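Local coordinates for protein glycerol-3-phosphate dehydrogenase [NAD(P)+] (Coxiella burnetii, PDB 3K96) that probably reduces dihydroxyacetone phosphate to sn-glycerol 3-phosphate with NADH or NADPH, supplying the key precursor for phospholipid synthesis, at residues K51-R56 against I190-G195; G132-A137 against V158-S163; S140-E145 against G208-G213. All coordinates share one frame; numbering follows the deposited sequence.

Contact 1: residues K51-R56 against I190-G195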
# COMPACT_ATOMS: atom_id res chain seq x y z
N LYS A 51 0.98 -28.52 13.38
CA LYS A 51 2.34 -28.78 13.84
C LYS A 51 2.30 -29.84 14.97
O LYS A 51 3.34 -30.24 15.49
CB LYS A 51 3.00 -27.48 14.30
CG LYS A 51 3.02 -26.39 13.17
CD LYS A 51 2.93 -24.96 13.74
CE LYS A 51 4.22 -24.36 14.13
NZ LYS A 51 4.93 -23.88 12.95
N GLY A 52 1.10 -30.29 15.32
CA GLY A 52 0.95 -31.33 16.34
C GLY A 52 0.61 -30.80 17.72
O GLY A 52 0.40 -31.58 18.65
N GLN A 53 0.55 -29.48 17.87
CA GLN A 53 0.18 -28.88 19.14
C GLN A 53 -1.30 -29.13 19.42
O GLN A 53 -2.12 -29.15 18.50
CB GLN A 53 0.45 -27.37 19.12
CG GLN A 53 1.91 -27.00 18.89
CD GLN A 53 2.09 -25.53 18.57
OE1 GLN A 53 1.34 -24.68 19.07
NE2 GLN A 53 3.08 -25.22 17.72
N LYS A 54 -1.64 -29.34 20.68
CA LYS A 54 -3.02 -29.54 21.06
C LYS A 54 -3.70 -28.19 21.09
O LYS A 54 -3.20 -27.26 21.72
CB LYS A 54 -3.12 -30.16 22.45
CG LYS A 54 -2.41 -31.50 22.58
CD LYS A 54 -2.42 -32.00 24.03
CE LYS A 54 -1.47 -33.20 24.22
NZ LYS A 54 -0.03 -32.80 24.04
N VAL A 55 -4.85 -28.09 20.44
CA VAL A 55 -5.57 -26.86 20.39
C VAL A 55 -7.04 -27.04 20.70
O VAL A 55 -7.67 -27.97 20.20
CB VAL A 55 -5.48 -26.21 18.98
CG1 VAL A 55 -6.24 -24.89 18.97
CG2 VAL A 55 -4.03 -26.01 18.57
N ARG A 56 -7.58 -26.12 21.49
CA ARG A 56 -8.99 -26.12 21.82
C ARG A 56 -9.60 -24.84 21.25
O ARG A 56 -9.20 -23.72 21.60
CB ARG A 56 -9.22 -26.15 23.33
CG ARG A 56 -8.68 -27.39 24.00
CD ARG A 56 -8.92 -27.30 25.49
NE ARG A 56 -8.31 -28.42 26.21
CZ ARG A 56 -8.39 -28.60 27.53
NH1 ARG A 56 -9.05 -27.73 28.29
NH2 ARG A 56 -7.82 -29.66 28.08
N ILE A 190 5.95 -16.99 19.69
CA ILE A 190 6.68 -17.05 18.42
C ILE A 190 7.13 -18.49 18.21
O ILE A 190 7.02 -19.05 17.11
CB ILE A 190 7.84 -16.07 18.40
CG1 ILE A 190 7.31 -14.64 18.33
CG2 ILE A 190 8.77 -16.33 17.23
CD1 ILE A 190 8.38 -13.60 18.38
N GLU A 191 7.62 -19.11 19.27
CA GLU A 191 8.03 -20.50 19.15
C GLU A 191 6.86 -21.39 18.67
O GLU A 191 7.06 -22.26 17.84
CB GLU A 191 8.58 -21.01 20.47
CG GLU A 191 9.13 -22.43 20.33
CD GLU A 191 9.77 -22.94 21.61
OE1 GLU A 191 9.34 -22.52 22.71
OE2 GLU A 191 10.69 -23.78 21.49
N ARG A 192 5.66 -21.18 19.20
CA ARG A 192 4.51 -21.98 18.75
C ARG A 192 4.04 -21.71 17.31
O ARG A 192 3.66 -22.63 16.60
CB ARG A 192 3.28 -21.70 19.62
CG ARG A 192 3.19 -22.42 20.95
CD ARG A 192 1.81 -22.17 21.53
NE ARG A 192 1.58 -22.82 22.82
CZ ARG A 192 1.11 -24.05 22.98
NH1 ARG A 192 0.83 -24.81 21.95
NH2 ARG A 192 0.91 -24.53 24.20
N LEU A 193 4.05 -20.44 16.93
CA LEU A 193 3.47 -19.99 15.65
C LEU A 193 4.41 -19.86 14.46
O LEU A 193 4.04 -20.18 13.34
CB LEU A 193 2.84 -18.61 15.87
CG LEU A 193 1.53 -18.55 16.65
CD1 LEU A 193 1.31 -17.18 17.28
CD2 LEU A 193 0.35 -18.97 15.76
N HIS A 194 5.60 -19.36 14.73
CA HIS A 194 6.55 -19.12 13.68
C HIS A 194 6.94 -20.37 12.94
O HIS A 194 7.19 -21.42 13.54
CB HIS A 194 7.79 -18.44 14.23
CG HIS A 194 8.76 -18.08 13.16
ND1 HIS A 194 8.53 -17.04 12.28
CD2 HIS A 194 9.94 -18.63 12.80
CE1 HIS A 194 9.55 -16.96 11.44
NE2 HIS A 194 10.41 -17.92 11.74
N GLY A 195 6.99 -20.25 11.62
CA GLY A 195 7.35 -21.36 10.79
C GLY A 195 7.50 -20.97 9.36
O GLY A 195 7.23 -19.83 8.98
O HOH W 1 4.09 -21.71 11.22
O HOH W 2 -0.41 -27.25 22.59

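Contact 2: residues G132-A137 against V158-S163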
# COMPACT_ATOMS: atom_id res chain seq x y z
N GLY A 132 -5.94 -11.76 18.59
CA GLY A 132 -5.85 -11.48 17.16
C GLY A 132 -6.94 -10.49 16.77
O GLY A 132 -6.99 -10.05 15.61
N THR A 133 -7.81 -10.17 17.73
CA THR A 133 -8.88 -9.17 17.53
C THR A 133 -8.27 -7.81 17.16
O THR A 133 -7.23 -7.44 17.68
CB THR A 133 -9.68 -8.97 18.84
OG1 THR A 133 -10.22 -10.23 19.27
CG2 THR A 133 -10.80 -7.93 18.68
N LYS A 134 -8.94 -7.07 16.29
CA LYS A 134 -8.50 -5.73 15.86
C LYS A 134 -9.67 -4.76 16.04
O LYS A 134 -10.78 -5.06 15.63
CB LYS A 134 -8.06 -5.73 14.38
CG LYS A 134 -6.95 -6.72 14.06
CD LYS A 134 -6.64 -6.77 12.56
CE LYS A 134 -5.61 -7.84 12.26
NZ LYS A 134 -5.34 -8.03 10.82
N GLY A 135 -9.42 -3.64 16.67
CA GLY A 135 -10.44 -2.66 16.92
C GLY A 135 -10.56 -2.34 18.41
O GLY A 135 -10.17 -3.14 19.26
N LEU A 136 -11.12 -1.19 18.71
CA LEU A 136 -11.32 -0.80 20.09
C LEU A 136 -12.52 -1.54 20.67
O LEU A 136 -13.44 -1.91 19.94
CB LEU A 136 -11.55 0.70 20.17
CG LEU A 136 -10.39 1.57 19.73
CD1 LEU A 136 -10.80 3.06 19.74
CD2 LEU A 136 -9.16 1.31 20.64
N ALA A 137 -12.52 -1.78 21.97
CA ALA A 137 -13.64 -2.45 22.61
C ALA A 137 -14.66 -1.42 23.07
O ALA A 137 -14.44 -0.22 23.00
CB ALA A 137 -13.17 -3.31 23.83
N VAL A 158 -0.32 -9.19 21.25
CA VAL A 158 -1.19 -8.96 20.11
C VAL A 158 -0.49 -9.45 18.86
O VAL A 158 0.70 -9.23 18.68
CB VAL A 158 -1.57 -7.47 19.94
CG1 VAL A 158 -0.34 -6.60 19.86
CG2 VAL A 158 -2.47 -7.26 18.68
N ILE A 159 -1.22 -10.17 18.03
CA ILE A 159 -0.70 -10.67 16.77
C ILE A 159 -1.52 -9.96 15.68
O ILE A 159 -2.76 -10.01 15.70
CB ILE A 159 -0.80 -12.19 16.68
CG1 ILE A 159 -0.02 -12.69 15.46
CG2 ILE A 159 -2.27 -12.63 16.65
CD1 ILE A 159 0.02 -14.21 15.37
N SER A 160 -0.83 -9.30 14.76
CA SER A 160 -1.48 -8.49 13.74
C SER A 160 -0.63 -8.30 12.51
O SER A 160 0.56 -8.05 12.60
CB SER A 160 -1.77 -7.12 14.32
OG SER A 160 -2.76 -6.44 13.58
N GLY A 161 -1.25 -8.45 11.35
CA GLY A 161 -0.57 -8.26 10.07
C GLY A 161 -1.47 -8.56 8.90
O GLY A 161 -2.66 -8.86 9.09
N PRO A 162 -0.93 -8.46 7.66
CA PRO A 162 -1.73 -8.80 6.49
C PRO A 162 -1.92 -10.30 6.48
O PRO A 162 -1.02 -11.05 6.12
CB PRO A 162 -0.86 -8.34 5.31
CG PRO A 162 0.53 -8.33 5.83
CD PRO A 162 0.45 -8.10 7.31
N SER A 163 -3.11 -10.75 6.82
CA SER A 163 -3.31 -12.18 6.94
C SER A 163 -4.71 -12.67 6.63
O SER A 163 -5.44 -13.00 7.57
CB SER A 163 -2.98 -12.56 8.37
OG SER A 163 -3.77 -11.79 9.26
O HOH W 3 -4.86 -10.68 14.15
O HOH W 4 -3.68 -10.22 11.56

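Contact 3: residues S140-E145 against G208-G213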
# COMPACT_ATOMS: atom_id res chain seq x y z
N SER A 140 -14.69 2.66 23.62
CA SER A 140 -13.49 3.12 22.97
C SER A 140 -12.25 2.70 23.76
O SER A 140 -11.31 3.48 23.89
CB SER A 140 -13.52 4.64 22.80
OG SER A 140 -14.64 5.01 22.04
N ARG A 141 -12.23 1.46 24.24
CA ARG A 141 -11.11 0.99 25.04
C ARG A 141 -10.10 0.17 24.24
O ARG A 141 -10.47 -0.66 23.43
CB ARG A 141 -11.63 0.14 26.22
CG ARG A 141 -12.56 0.93 27.14
CD ARG A 141 -13.18 0.03 28.22
NE ARG A 141 -12.22 -0.46 29.20
CZ ARG A 141 -12.51 -1.38 30.12
NH1 ARG A 141 -13.73 -1.90 30.20
NH2 ARG A 141 -11.59 -1.77 30.99
N LEU A 142 -8.82 0.44 24.47
CA LEU A 142 -7.77 -0.34 23.85
C LEU A 142 -7.90 -1.74 24.44
O LEU A 142 -8.25 -1.90 25.60
CB LEU A 142 -6.38 0.26 24.10
CG LEU A 142 -5.99 1.39 23.13
CD1 LEU A 142 -6.70 2.67 23.53
CD2 LEU A 142 -4.51 1.59 23.12
N LEU A 143 -7.64 -2.75 23.62
CA LEU A 143 -7.82 -4.11 24.04
C LEU A 143 -6.93 -4.49 25.19
O LEU A 143 -7.39 -5.21 26.08
CB LEU A 143 -7.66 -5.06 22.86
CG LEU A 143 -8.64 -4.81 21.69
CD1 LEU A 143 -8.28 -5.61 20.47
CD2 LEU A 143 -10.08 -5.07 22.09
N HIS A 144 -5.68 -4.03 25.22
CA HIS A 144 -4.79 -4.41 26.33
C HIS A 144 -5.27 -3.79 27.64
O HIS A 144 -5.05 -4.35 28.72
CB HIS A 144 -3.34 -4.01 26.08
CG HIS A 144 -3.07 -2.56 26.29
ND1 HIS A 144 -3.02 -1.66 25.25
CD2 HIS A 144 -2.86 -1.84 27.42
CE1 HIS A 144 -2.79 -0.45 25.73
NE2 HIS A 144 -2.70 -0.53 27.04
N GLU A 145 -5.92 -2.64 27.54
CA GLU A 145 -6.45 -1.99 28.71
C GLU A 145 -7.66 -2.77 29.26
O GLU A 145 -7.80 -2.94 30.49
CB GLU A 145 -6.78 -0.51 28.43
CG GLU A 145 -7.21 0.25 29.67
CD GLU A 145 -8.69 0.18 29.91
OE1 GLU A 145 -9.44 0.46 28.94
OE2 GLU A 145 -9.12 -0.09 31.06
N GLY A 208 1.00 0.67 19.43
CA GLY A 208 0.99 1.09 18.04
C GLY A 208 0.32 0.04 17.18
O GLY A 208 -0.47 0.37 16.29
N VAL A 209 0.64 -1.23 17.44
CA VAL A 209 0.06 -2.33 16.70
C VAL A 209 -1.47 -2.34 16.86
O VAL A 209 -2.22 -2.50 15.89
CB VAL A 209 0.69 -3.72 17.12
CG1 VAL A 209 -0.10 -4.88 16.57
CG2 VAL A 209 2.15 -3.80 16.66
N GLU A 210 -1.93 -2.16 18.09
CA GLU A 210 -3.36 -2.14 18.35
C GLU A 210 -4.06 -1.00 17.63
O GLU A 210 -5.08 -1.19 17.03
CB GLU A 210 -3.62 -1.95 19.84
CG GLU A 210 -3.40 -3.19 20.69
CD GLU A 210 -3.63 -2.88 22.17
OE1 GLU A 210 -4.69 -3.24 22.69
OE2 GLU A 210 -2.77 -2.23 22.79
N LEU A 211 -3.52 0.19 17.75
CA LEU A 211 -4.15 1.34 17.15
C LEU A 211 -4.17 1.27 15.62
O LEU A 211 -5.15 1.66 15.00
CB LEU A 211 -3.51 2.62 17.69
CG LEU A 211 -3.88 2.87 19.16
CD1 LEU A 211 -3.06 4.02 19.70
CD2 LEU A 211 -5.41 3.14 19.32
N CYS A 212 -3.11 0.74 15.02
CA CYS A 212 -3.07 0.57 13.56
C CYS A 212 -4.19 -0.35 13.15
O CYS A 212 -4.92 -0.09 12.19
CB CYS A 212 -1.74 -0.03 13.11
SG CYS A 212 -0.41 1.14 13.05
N GLY A 213 -4.32 -1.46 13.88
CA GLY A 213 -5.36 -2.42 13.60
C GLY A 213 -6.75 -1.88 13.84
O GLY A 213 -7.70 -2.34 13.24

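Contact 1: residues K51-R56 against I190-G195
Gln53 and Arg192 hold each other by two hydrogen bonds, one between side chains and one from side chain to backbone. Gln53 NE2 donates a hydrogen bond to Arg192 O at 2.9 Å, nearly straight (167°), lying in the carbonyl plane and on a lone pair. The other half of the amide works in reverse: Gln53 OE1 accepts from Arg192 NH1, also at 2.9 Å. That donor stands above the amide carbonyl plane, whereas OE1 lies in the guanidinium plane, at its edge; the two flat groups are turned 56° apart. Glutamine suits this place because one amide both donates and accepts, and the two bonds together fix which end is oxygen. The arginine chain runs extended from CG to NE, which carries NH1 across to Gln53 OE1.

Charge meets backbone carbonyls at the end of helix 183-193. The Lys51 chain bends at chi2 (149°) and at both torsions beyond it, laying CE 3.1 Å from Arg192 O and bringing NZ to His194 O, a weak bond of 3.4 Å. A lysine is apt here, since the last carbonyls of a helix carry partial negative charge.

Water extends both grips. One molecule accepts from Lys51 NZ and donates to Leu193 O at 2.6 Å; a second accepts from Arg192 NH1 and donates to Lys54 O. Arg192 NH2 is bonded to His30 O.

Gly52, with positive phi, closes helix 39-49 in a Schellman motif and turns the chain into strand 55-58 of the Rossmann-type domain. The contact is almost wholly polar: the Gln53 amide is used at both ends, the guanidinium shares its N-H groups among Gln53, water and His30, and charged Lys51 probably offsets the negative end of the helix dipole.

Contact 2: residues G132-A137 against V158-S163
Lys134, Gly132 and Ile159 carry this contact, where two neighbouring parallel strands of a Rossmann-type sheet, 128-131 and 156-160, run out into loops at the edge of the probable substrate site. Lys134 buries the most surface. Its chain leaves with CG anti to the carbonyl carbon (chi1 -58°) and then stays extended, a course that takes the methylenes past Ser160, with Lys134 CE 3.4 Å from Ser160 OG, before NZ arrives over the loop beyond the strand. There Lys134 NZ makes a weak hydrogen bond to Gly161 O at 3.3 Å. Its stronger partner is the carboxylate of Asp269, with which it forms a salt bridge. Lys134, Gly161, Ser163 and Asp269 are all predicted to bind sn-glycerol 3-phosphate, and Lys134 probably meets NADPH as well; a long, positively charged side chain would suit a place beside Asp269 where an anionic substrate is thought to bind.

Gly132 meets Ile159 through both the carbonyl and the CG2 branch of the isoleucine. Gly132 CA sits 3.7 Å from Ile159 O and 3.8 Å from Ile159 CG2, ordinary van der Waals contact. In the conformer described, the rest of Ile159 leads away and packs on Val176 of strand 174-180, as an apolar residue of a buried strand should. Where the strands part, a water takes over the pairing and donates to both Gly132 O and Ile159 O.

Beyond Gly161, Pro162 packs against Ala237 of the second subunit. A second water gathers the polar groups of the site: it accepts from Lys134 NZ at 2.8 Å and from Gly161 N at 3.0 Å, and is hydrogen-bonded to Ser163 OG at 2.8 Å.

Contact 3: residues S140-E145 against G208-G213
His144 and Glu210 form a His-carboxylate hydrogen bond that joins the first turn of helix 143-151, in the Rossmann-type domain, to helix 206-228. The imidazole and the carboxylate side chain cross at about a right angle, and their planes are 57° apart. Glu210 is extended beyond CG, long enough to reach across and present both oxygens. His144 ND1 donates to Glu210 OE2 at 2.5 Å, a short bond made near the plane of the ring and on the syn lone pair of the acid. The histidine's first torsion (chi1 77°) sets CG between its backbone N and carbonyl carbon, which swings ND1 round to the same carboxylate that its own main chain meets.

That second grip comes from His144 N, which donates to Glu210 OE1 at 2.8 Å, on the syn side. The negative charge thus sits beside the N-terminal turn of a helix, just after the N-cap position at Leu142, where the main-chain N-H groups and the helix dipole should stabilise it. The nearby anion probably favours a protonated ring.

Trp131 of strand 128-131 touches both His144 and Glu210. Leu143 CB flanks the carboxylate, 3.5 Å from Glu210 OE1. Beside the polar pair, leucines suit the apolar contact in which the branch ends Leu142 CD2 and Leu211 CD2 meet at 4.2 Å.

Overall arrangement
From the N terminus, the chain first supplies 51-56, the turn after helix 39-49 and the start of strand 55-58, and returns to close contact 1 only at the end of helix 183-193. Contact 2 lies within that long loop, joining the ends of strands 128-131 and 156-160 through a short excursion over helix 143-151. Contact 3 begins inside the excursion and closes on helix 206-228, so it crosses both others. Contacts 2 and 3 are centred 8 Å apart and pack together, Leu143 against the 132-137 loop and Val209 against Ser160, tying the Rossmann-type sheet to the helical C-terminal part. Contact 1 meets contact 2 through Leu193 and Ile159.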